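Local coordinates for G-protein alpha subunit Galpha7 (Naegleria fowleri, PDB 6NE6) that probably binds and hydrolyses guanine nucleotides as the alpha subunit of a heterotrimeric G protein, switching signals on and off, at residues W237-D251 against R296-K308. Numbering follows the deposited sequence.
Sequences WFADTLVYLLLNKHD and RLRDVFFVTALDK
Arg298 CG lies anti to the backbone N (chi1 177°), and Tyr244 CG lies anti to its carbonyl carbon (chi1 -62°). These torsions set the two side chains side by side, pointing the same way. Arg298 CB sits over one face of the tyrosine ring, 4.0 Å from the centroid, a CH-pi contact. Tyr244 CD1 in turn touches the edge of the Phe301 ring, 3.8 Å from CE2. On the other sheet face, Leu245 packs alongside Val300, and Leu247 CD1 reaches Phe302 CE1 at 3.7 Å.

Strands 242-248 and 297-302, the latter broken by a bulge or short loop, are parallel and share a ladder of backbone hydrogen bonds. Leu245 and Leu247 each use both N and O, bonding to Asp299 O, Phe301 N, Phe301 O and Val303 N. Arg298 N also bonds to Val243 O (2.7 Å), and a water links Val243 N to Arg296 O. Phe238 CD2 lies over one face of the Arg296 guanidinium, whose NH1 bonds to the backbone O of Lys236.

Towards the end of the strands side chains join in. Asn248 OD1 accepts Ala305 N in its carbonyl plane (3.0 Å) and, more weakly, Lys249 N. His250 N donates to Val303 O (3.0 Å). Thr304 OG1 accepts Asp251 N at 2.9 Å. His250 ND1 bonds to Asp251 OD1 almost exactly in the ring plane. The Asn-Lys-His-Asp run matches the NKxD guanine-recognition motif of G proteins, and Thr304-Ala305 probably belongs to the companion TCAT-like loop.

Strand 297-302 is outermost in the sheet, and strand 199-205 borders 242-248 on its other side. Helix 308-326 covers the face of Tyr244 and Phe301, where its Asp321 binds both Tyr244 OH and Arg298 NE. Helix 277-291 covers the face of Leu245, Leu247 and Phe302.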
ATOM      1  N   TRP A 237     -15.292  18.739  -8.855  1.00 16.19           N
ATOM      2  CA  TRP A 237     -14.932  20.146  -8.952  1.00 18.47           C
ATOM      3  C   TRP A 237     -13.654  20.307  -8.149  1.00 26.13           C
ATOM      4  O   TRP A 237     -13.674  20.323  -6.918  1.00 31.75           O
ATOM      5  CB  TRP A 237     -16.025  21.037  -8.396  1.00 19.54           C
ATOM      6  CG  TRP A 237     -15.703  22.495  -8.452  1.00 18.68           C
ATOM      7  CD1 TRP A 237     -15.317  23.212  -9.549  1.00 19.07           C
ATOM      8  CD2 TRP A 237     -15.796  23.430  -7.372  1.00 19.37           C
ATOM      9  NE1 TRP A 237     -15.175  24.549  -9.218  1.00 22.46           N
ATOM     10  CE2 TRP A 237     -15.456  24.704  -7.885  1.00 20.53           C
ATOM     11  CE3 TRP A 237     -16.139  23.315  -6.021  1.00 23.58           C
ATOM     12  CZ2 TRP A 237     -15.428  25.846  -7.085  1.00 27.01           C
ATOM     13  CZ3 TRP A 237     -16.111  24.442  -5.235  1.00 20.49           C
ATOM     14  CH2 TRP A 237     -15.765  25.700  -5.767  1.00 21.66           C
ATOM     15  N   PHE A 238     -12.544  20.419  -8.836  1.00 19.91           N
ATOM     16  CA  PHE A 238     -11.298  20.552  -8.118  1.00 17.80           C
ATOM     17  C   PHE A 238     -11.045  21.983  -7.671  1.00 22.73           C
ATOM     18  O   PHE A 238     -10.079  22.215  -6.938  1.00 26.38           O
ATOM     19  CB  PHE A 238     -10.164  19.997  -8.988  1.00 14.65           C
ATOM     20  CG  PHE A 238     -10.246  18.491  -9.190  1.00 17.36           C
ATOM     21  CD1 PHE A 238     -10.086  17.635  -8.115  1.00 14.52           C
ATOM     22  CD2 PHE A 238     -10.499  17.934 -10.444  1.00 16.18           C
ATOM     23  CE1 PHE A 238     -10.147  16.251  -8.268  1.00 13.80           C
ATOM     24  CE2 PHE A 238     -10.560  16.533 -10.617  1.00 13.54           C
ATOM     25  CZ  PHE A 238     -10.390  15.695  -9.523  1.00 15.63           C
ATOM     26  N   ALA A 239     -11.930  22.922  -8.027  1.00 18.55           N
ATOM     27  CA  ALA A 239     -11.712  24.340  -7.760  1.00 26.77           C
ATOM     28  C   ALA A 239     -10.300  24.709  -8.192  1.00 30.20           C
ATOM     29  O   ALA A 239      -9.965  24.579  -9.373  1.00 31.89           O
ATOM     30  CB  ALA A 239     -11.950  24.671  -6.281  1.00 27.74           C
ATOM     31  N   ASP A 240      -9.457  25.121  -7.246  1.00 21.56           N
ATOM     32  CA  ASP A 240      -8.094  25.549  -7.547  1.00 20.51           C
ATOM     33  C   ASP A 240      -7.056  24.454  -7.290  1.00 22.84           C
ATOM     34  O   ASP A 240      -5.856  24.738  -7.293  1.00 29.86           O
ATOM     35  CB  ASP A 240      -7.751  26.797  -6.730  1.00 27.08           C
ATOM     36  CG  ASP A 240      -8.696  27.952  -7.009  1.00 30.59           C
ATOM     37  OD1 ASP A 240      -8.729  28.430  -8.163  1.00 34.34           O
ATOM     38  OD2 ASP A 240      -9.418  28.372  -6.080  1.00 31.58           O
ATOM     39  N   THR A 241      -7.489  23.215  -7.088  1.00 20.66           N
ATOM     40  CA  THR A 241      -6.611  22.128  -6.662  1.00 18.87           C
ATOM     41  C   THR A 241      -5.934  21.469  -7.866  1.00 21.58           C
ATOM     42  O   THR A 241      -6.585  21.187  -8.872  1.00 22.07           O
ATOM     43  CB  THR A 241      -7.433  21.095  -5.882  1.00 18.68           C
ATOM     44  OG1 THR A 241      -8.054  21.738  -4.760  1.00 22.58           O
ATOM     45  CG2 THR A 241      -6.566  19.937  -5.380  1.00 16.64           C
ATOM     46  N   LEU A 242      -4.627  21.221  -7.762  1.00 17.48           N
ATOM     47  CA  LEU A 242      -3.886  20.498  -8.793  1.00 16.82           C
ATOM     48  C   LEU A 242      -3.959  19.004  -8.518  1.00 16.86           C
ATOM     49  O   LEU A 242      -3.855  18.579  -7.371  1.00 21.96           O
ATOM     50  CB  LEU A 242      -2.414  20.921  -8.811  1.00 18.18           C
ATOM     51  CG  LEU A 242      -2.133  22.395  -9.035  1.00 21.83           C
ATOM     52  CD1 LEU A 242      -0.640  22.630  -8.882  1.00 27.62           C
ATOM     53  CD2 LEU A 242      -2.619  22.791 -10.413  1.00 30.67           C
ATOM     54  N   VAL A 243      -4.106  18.198  -9.568  1.00 14.38           N
ATOM     55  CA  VAL A 243      -4.249  16.752  -9.402  1.00 13.30           C
ATOM     56  C   VAL A 243      -3.106  16.041 -10.115  1.00 13.99           C
ATOM     57  O   VAL A 243      -2.901  16.237 -11.318  1.00 16.65           O
ATOM     58  CB  VAL A 243      -5.612  16.257  -9.927  1.00 15.58           C
ATOM     59  CG1 VAL A 243      -5.787  14.793  -9.625  1.00 13.63           C
ATOM     60  CG2 VAL A 243      -6.747  17.072  -9.293  1.00 16.46           C
ATOM     61  N   TYR A 244      -2.381  15.198  -9.371  1.00 12.71           N
ATOM     62  CA  TYR A 244      -1.318  14.358  -9.895  1.00 12.48           C
ATOM     63  C   TYR A 244      -1.717  12.893  -9.783  1.00 13.59           C
ATOM     64  O   TYR A 244      -2.363  12.493  -8.811  1.00 14.38           O
ATOM     65  CB  TYR A 244      -0.020  14.579  -9.115  1.00 10.93           C
ATOM     66  CG  TYR A 244       0.512  15.980  -9.217  1.00 14.04           C
ATOM     67  CD1 TYR A 244       1.437  16.317 -10.203  1.00 16.16           C
ATOM     68  CD2 TYR A 244       0.103  16.970  -8.334  1.00 14.79           C
ATOM     69  CE1 TYR A 244       1.931  17.598 -10.308  1.00 17.17           C
ATOM     70  CE2 TYR A 244       0.592  18.263  -8.443  1.00 14.83           C
ATOM     71  CZ  TYR A 244       1.498  18.570  -9.431  1.00 17.29           C
ATOM     72  OH  TYR A 244       1.988  19.859  -9.523  1.00 20.37           O
ATOM     73  N   LEU A 245      -1.336  12.092 -10.775  1.00 13.73           N
ATOM     74  CA  LEU A 245      -1.522  10.646 -10.718  1.00 13.37           C
ATOM     75  C   LEU A 245      -0.183  10.006 -10.377  1.00 12.38           C
ATOM     76  O   LEU A 245       0.810  10.239 -11.077  1.00 13.11           O
ATOM     77  CB  LEU A 245      -2.050  10.100 -12.049  1.00 14.22           C
ATOM     78  CG  LEU A 245      -2.212   8.568 -12.083  1.00 15.32           C
ATOM     79  CD1 LEU A 245      -3.254   8.085 -11.054  1.00 17.99           C
ATOM     80  CD2 LEU A 245      -2.566   8.100 -13.494  1.00 18.97           C
ATOM     81  N   LEU A 246      -0.150   9.219  -9.300  1.00 10.31           N
ATOM     82  CA  LEU A 246       1.051   8.498  -8.883  1.00 12.55           C
ATOM     83  C   LEU A 246       0.808   7.007  -9.096  1.00 12.20           C
ATOM     84  O   LEU A 246      -0.062   6.420  -8.444  1.00 14.19           O
ATOM     85  CB  LEU A 246       1.373   8.787  -7.423  1.00 13.96           C
ATOM     86  CG  LEU A 246       2.251   9.996  -7.130  1.00 17.73           C
ATOM     87  CD1 LEU A 246       1.584  11.292  -7.599  1.00 21.62           C
ATOM     88  CD2 LEU A 246       2.532  10.023  -5.631  1.00 17.26           C
ATOM     89  N   LEU A 247       1.567   6.403 -10.003  1.00 11.37           N
ATOM     90  CA  LEU A 247       1.461   4.966 -10.254  1.00 12.24           C
ATOM     91  C   LEU A 247       2.529   4.317  -9.386  1.00 14.39           C
ATOM     92  O   LEU A 247       3.720   4.372  -9.703  1.00 13.16           O
ATOM     93  CB  LEU A 247       1.613   4.657 -11.745  1.00 12.69           C
ATOM     94  CG  LEU A 247       0.478   5.260 -12.593  1.00 16.92           C
ATOM     95  CD1 LEU A 247       0.731   5.132 -14.107  1.00 19.85           C
ATOM     96  CD2 LEU A 247      -0.859   4.639 -12.233  1.00 23.76           C
ATOM     97  N   ASN A 248       2.093   3.735  -8.269  1.00 12.59           N
ATOM     98  CA  ASN A 248       2.934   3.304  -7.171  1.00 12.26           C
ATOM     99  C   ASN A 248       3.259   1.816  -7.304  1.00 13.02           C
ATOM    100  O   ASN A 248       2.739   1.109  -8.176  1.00 12.65           O
ATOM    101  CB  ASN A 248       2.221   3.617  -5.845  1.00 14.81           C
ATOM    102  CG  ASN A 248       3.084   3.372  -4.626  1.00 17.92           C
ATOM    103  OD1 ASN A 248       4.304   3.540  -4.654  1.00 14.09           O
ATOM    104  ND2 ASN A 248       2.443   2.968  -3.537  1.00 15.26           N
ATOM    105  N   LYS A 249       4.155   1.353  -6.437  1.00 13.93           N
ATOM    106  CA  LYS A 249       4.629  -0.034  -6.432  1.00 12.21           C
ATOM    107  C   LYS A 249       5.323  -0.394  -7.743  1.00 15.51           C
ATOM    108  O   LYS A 249       5.259  -1.538  -8.199  1.00 14.15           O
ATOM    109  CB  LYS A 249       3.494  -1.017  -6.113  1.00 14.12           C
ATOM    110  CG  LYS A 249       2.689  -0.634  -4.867  1.00 13.40           C
ATOM    111  CD  LYS A 249       1.677  -1.708  -4.499  1.00 15.39           C
ATOM    112  CE  LYS A 249       0.861  -1.297  -3.279  1.00 16.69           C
ATOM    113  NZ  LYS A 249      -0.050  -2.416  -2.850  1.00 18.44           N
ATOM    114  N   HIS A 250       6.017   0.588  -8.329  1.00 13.10           N
ATOM    115  CA  HIS A 250       6.670   0.401  -9.624  1.00 15.09           C
ATOM    116  C   HIS A 250       7.650  -0.772  -9.596  1.00 14.87           C
ATOM    117  O   HIS A 250       7.653  -1.613 -10.498  1.00 15.96           O
ATOM    118  CB  HIS A 250       7.387   1.696 -10.028  1.00 14.75           C
ATOM    119  CG  HIS A 250       8.275   1.552 -11.223  1.00 14.10           C
ATOM    120  ND1 HIS A 250       9.564   1.081 -11.137  1.00 15.98           N
ATOM    121  CD2 HIS A 250       8.070   1.854 -12.529  1.00 17.49           C
ATOM    122  CE1 HIS A 250      10.107   1.061 -12.341  1.00 18.99           C
ATOM    123  NE2 HIS A 250       9.226   1.538 -13.203  1.00 17.70           N
ATOM    124  N   ASP A 251       8.495  -0.849  -8.569  1.00 14.05           N
ATOM    125  CA  ASP A 251       9.501  -1.910  -8.552  1.00 15.87           C
ATOM    126  C   ASP A 251       8.867  -3.298  -8.383  1.00 14.61           C
ATOM    127  O   ASP A 251       9.373  -4.281  -8.946  1.00 14.03           O
ATOM    128  CB  ASP A 251      10.541  -1.618  -7.463  1.00 17.44           C
ATOM    129  CG  ASP A 251      11.469  -0.436  -7.822  1.00 21.68           C
ATOM    130  OD1 ASP A 251      11.416   0.076  -8.966  1.00 21.53           O
ATOM    131  OD2 ASP A 251      12.252  -0.004  -6.947  1.00 24.58           O
ATOM    132  N   ARG A 296      -7.325  16.875 -17.142  1.00 20.62           N
ATOM    133  CA  ARG A 296      -7.304  17.567 -15.863  1.00 24.20           C
ATOM    134  C   ARG A 296      -6.075  17.225 -15.026  1.00 25.13           C
ATOM    135  O   ARG A 296      -5.719  17.999 -14.129  1.00 21.19           O
ATOM    136  CB  ARG A 296      -8.601  17.254 -15.105  1.00 26.30           C
ATOM    137  CG  ARG A 296      -9.831  17.650 -15.927  1.00 31.00           C
ATOM    138  CD  ARG A 296     -11.150  17.373 -15.207  1.00 38.24           C
ATOM    139  NE  ARG A 296     -11.629  18.525 -14.447  1.00 31.64           N
ATOM    140  CZ  ARG A 296     -12.540  18.462 -13.477  1.00 32.95           C
ATOM    141  NH1 ARG A 296     -13.086  17.288 -13.127  1.00 16.80           N
ATOM    142  NH2 ARG A 296     -12.903  19.578 -12.846  1.00 31.98           N
ATOM    143  N   LEU A 297      -5.403  16.110 -15.308  1.00 18.90           N
ATOM    144  CA  LEU A 297      -4.189  15.791 -14.571  1.00 14.15           C
ATOM    145  C   LEU A 297      -3.100  16.815 -14.849  1.00 17.50           C
ATOM    146  O   LEU A 297      -2.862  17.215 -15.994  1.00 18.83           O
ATOM    147  CB  LEU A 297      -3.678  14.394 -14.937  1.00 14.26           C
ATOM    148  CG  LEU A 297      -4.494  13.214 -14.422  1.00 16.52           C
ATOM    149  CD1 LEU A 297      -3.979  11.918 -15.061  1.00 18.27           C
ATOM    150  CD2 LEU A 297      -4.404  13.139 -12.890  1.00 14.35           C
ATOM    151  N   ARG A 298      -2.423  17.231 -13.784  1.00 15.93           N
ATOM    152  CA  ARG A 298      -1.249  18.070 -13.943  1.00 18.15           C
ATOM    153  C   ARG A 298      -0.081  17.262 -14.501  1.00 20.98           C
ATOM    154  O   ARG A 298       0.616  17.714 -15.426  1.00 23.33           O
ATOM    155  CB  ARG A 298      -0.890  18.694 -12.600  1.00 21.78           C
ATOM    156  CG  ARG A 298       0.342  19.514 -12.629  1.00 23.05           C
ATOM    157  CD  ARG A 298       0.151  20.761 -13.461  1.00 25.86           C
ATOM    158  NE  ARG A 298       1.357  21.564 -13.369  1.00 26.77           N
ATOM    159  CZ  ARG A 298       1.502  22.773 -13.892  1.00 31.48           C
ATOM    160  NH1 ARG A 298       0.502  23.344 -14.555  1.00 30.45           N
ATOM    161  NH2 ARG A 298       2.655  23.404 -13.750  1.00 33.81           N
ATOM    162  N   ASP A 299       0.151  16.073 -13.950  1.00 16.21           N
ATOM    163  CA  ASP A 299       1.223  15.208 -14.433  1.00 18.88           C
ATOM    164  C   ASP A 299       0.977  13.789 -13.921  1.00 17.59           C
ATOM    165  O   ASP A 299       0.101  13.550 -13.087  1.00 15.87           O
ATOM    166  CB  ASP A 299       2.586  15.755 -13.987  1.00 20.14           C
ATOM    167  CG  ASP A 299       3.690  15.496 -15.000  1.00 25.53           C
ATOM    168  OD1 ASP A 299       3.535  14.610 -15.871  1.00 28.60           O
ATOM    169  OD2 ASP A 299       4.721  16.185 -14.908  1.00 28.75           O
ATOM    170  N   VAL A 300       1.775  12.845 -14.425  1.00 18.53           N
ATOM    171  CA  VAL A 300       1.721  11.443 -14.013  1.00 18.26           C
ATOM    172  C   VAL A 300       3.137  11.009 -13.661  1.00 17.99           C
ATOM    173  O   VAL A 300       4.072  11.285 -14.417  1.00 19.07           O
ATOM    174  CB  VAL A 300       1.143  10.529 -15.113  1.00 21.21           C
ATOM    175  CG1 VAL A 300       1.204   9.079 -14.676  1.00 18.63           C
ATOM    176  CG2 VAL A 300      -0.294  10.918 -15.463  1.00 20.00           C
ATOM    177  N   PHE A 301       3.301  10.353 -12.506  1.00 14.69           N
ATOM    178  CA  PHE A 301       4.615   9.926 -12.032  1.00 15.72           C
ATOM    179  C   PHE A 301       4.575   8.453 -11.660  1.00 17.41           C
ATOM    180  O   PHE A 301       3.607   7.984 -11.051  1.00 17.38           O
ATOM    181  CB  PHE A 301       5.092  10.723 -10.790  1.00 18.09           C
ATOM    182  CG  PHE A 301       5.354  12.180 -11.046  1.00 20.19           C
ATOM    183  CD1 PHE A 301       6.621  12.620 -11.408  1.00 24.44           C
ATOM    184  CD2 PHE A 301       4.346  13.118 -10.894  1.00 23.07           C
ATOM    185  CE1 PHE A 301       6.868  13.975 -11.637  1.00 24.06           C
ATOM    186  CE2 PHE A 301       4.596  14.474 -11.114  1.00 22.04           C
ATOM    187  CZ  PHE A 301       5.843  14.895 -11.489  1.00 21.17           C
ATOM    188  N   PHE A 302       5.637   7.727 -12.011  1.00 14.76           N
ATOM    189  CA  PHE A 302       5.843   6.389 -11.480  1.00 14.10           C
ATOM    190  C   PHE A 302       6.628   6.512 -10.188  1.00 14.91           C
ATOM    191  O   PHE A 302       7.537   7.339 -10.089  1.00 17.45           O
ATOM    192  CB  PHE A 302       6.622   5.514 -12.467  1.00 14.85           C
ATOM    193  CG  PHE A 302       5.917   5.296 -13.775  1.00 14.20           C
ATOM    194  CD1 PHE A 302       4.858   4.404 -13.861  1.00 16.93           C
ATOM    195  CD2 PHE A 302       6.311   5.979 -14.910  1.00 22.89           C
ATOM    196  CE1 PHE A 302       4.216   4.184 -15.057  1.00 18.69           C
ATOM    197  CE2 PHE A 302       5.662   5.771 -16.117  1.00 28.65           C
ATOM    198  CZ  PHE A 302       4.611   4.871 -16.184  1.00 22.75           C
ATOM    199  N   VAL A 303       6.312   5.669  -9.203  1.00 12.99           N
ATOM    200  CA  VAL A 303       7.019   5.741  -7.928  1.00 13.42           C
ATOM    201  C   VAL A 303       7.035   4.371  -7.259  1.00 12.69           C
ATOM    202  O   VAL A 303       6.198   3.510  -7.528  1.00 12.84           O
ATOM    203  CB  VAL A 303       6.387   6.810  -7.000  1.00 14.55           C
ATOM    204  CG1 VAL A 303       5.026   6.379  -6.526  1.00 15.79           C
ATOM    205  CG2 VAL A 303       7.311   7.119  -5.820  1.00 18.51           C
ATOM    206  N   THR A 304       8.035   4.156  -6.408  1.00 12.54           N
ATOM    207  CA  THR A 304       8.055   3.010  -5.506  1.00 11.56           C
ATOM    208  C   THR A 304       8.146   3.595  -4.105  1.00 12.14           C
ATOM    209  O   THR A 304       9.226   3.995  -3.671  1.00 15.30           O
ATOM    210  CB  THR A 304       9.217   2.073  -5.804  1.00 15.04           C
ATOM    211  OG1 THR A 304       9.092   1.587  -7.144  1.00 14.80           O
ATOM    212  CG2 THR A 304       9.188   0.878  -4.845  1.00 17.69           C
ATOM    213  N   ALA A 305       7.004   3.667  -3.420  1.00 12.99           N
ATOM    214  CA  ALA A 305       6.965   4.313  -2.113  1.00 15.88           C
ATOM    215  C   ALA A 305       7.866   3.616  -1.102  1.00 15.59           C
ATOM    216  O   ALA A 305       8.384   4.264  -0.190  1.00 14.71           O
ATOM    217  CB  ALA A 305       5.525   4.359  -1.591  1.00 17.52           C
ATOM    218  N   LEU A 306       8.079   2.306  -1.247  1.00 12.89           N
ATOM    219  CA  LEU A 306       8.962   1.600  -0.324  1.00 16.61           C
ATOM    220  C   LEU A 306      10.424   1.980  -0.526  1.00 15.76           C
ATOM    221  O   LEU A 306      11.253   1.703   0.347  1.00 19.54           O
ATOM    222  CB  LEU A 306       8.777   0.087  -0.472  1.00 18.22           C
ATOM    223  CG  LEU A 306       7.438  -0.466   0.016  1.00 17.75           C
ATOM    224  CD1 LEU A 306       7.275  -1.922  -0.418  1.00 22.91           C
ATOM    225  CD2 LEU A 306       7.368  -0.376   1.545  1.00 17.23           C
ATOM    226  N   ASP A 307      10.753   2.615  -1.649  1.00 15.18           N
ATOM    227  CA  ASP A 307      12.108   3.108  -1.909  1.00 15.97           C
ATOM    228  C   ASP A 307      12.162   4.567  -1.473  1.00 18.71           C
ATOM    229  O   ASP A 307      11.751   5.464  -2.218  1.00 20.18           O
ATOM    230  CB  ASP A 307      12.458   2.951  -3.388  1.00 18.07           C
ATOM    231  CG  ASP A 307      13.876   3.427  -3.720  1.00 26.98           C
ATOM    232  OD1 ASP A 307      14.459   4.221  -2.960  1.00 25.34           O
ATOM    233  OD2 ASP A 307      14.410   3.004  -4.764  1.00 30.48           O
ATOM    234  N   LYS A 308      12.694   4.812  -0.273  1.00 18.82           N
ATOM    235  CA  LYS A 308      12.596   6.156   0.291  1.00 22.05           C
ATOM    236  C   LYS A 308      13.319   7.177  -0.580  1.00 15.86           C
ATOM    237  O   LYS A 308      12.820   8.291  -0.779  1.00 20.88           O
ATOM    238  CB  LYS A 308      13.137   6.172   1.722  1.00 23.50           C
ATOM    239  CG  LYS A 308      13.136   7.558   2.357  1.00 24.35           C
ATOM    240  CD  LYS A 308      13.998   7.582   3.606  1.00 32.95           C
ATOM    241  CE  LYS A 308      13.260   7.007   4.792  1.00 41.96           C
ATOM    242  NZ  LYS A 308      13.339   5.522   4.862  1.00 41.71           N
TER
HETATM  243  O   HOH W   1      -4.799  19.398 -12.176  1.00 21.92           O
HETATM  244  O   HOH W   2      10.406   3.269  -8.601  1.00 22.47           O
HETATM  245  O   HOH W   3      12.890   2.512  -7.190  1.00 24.80           O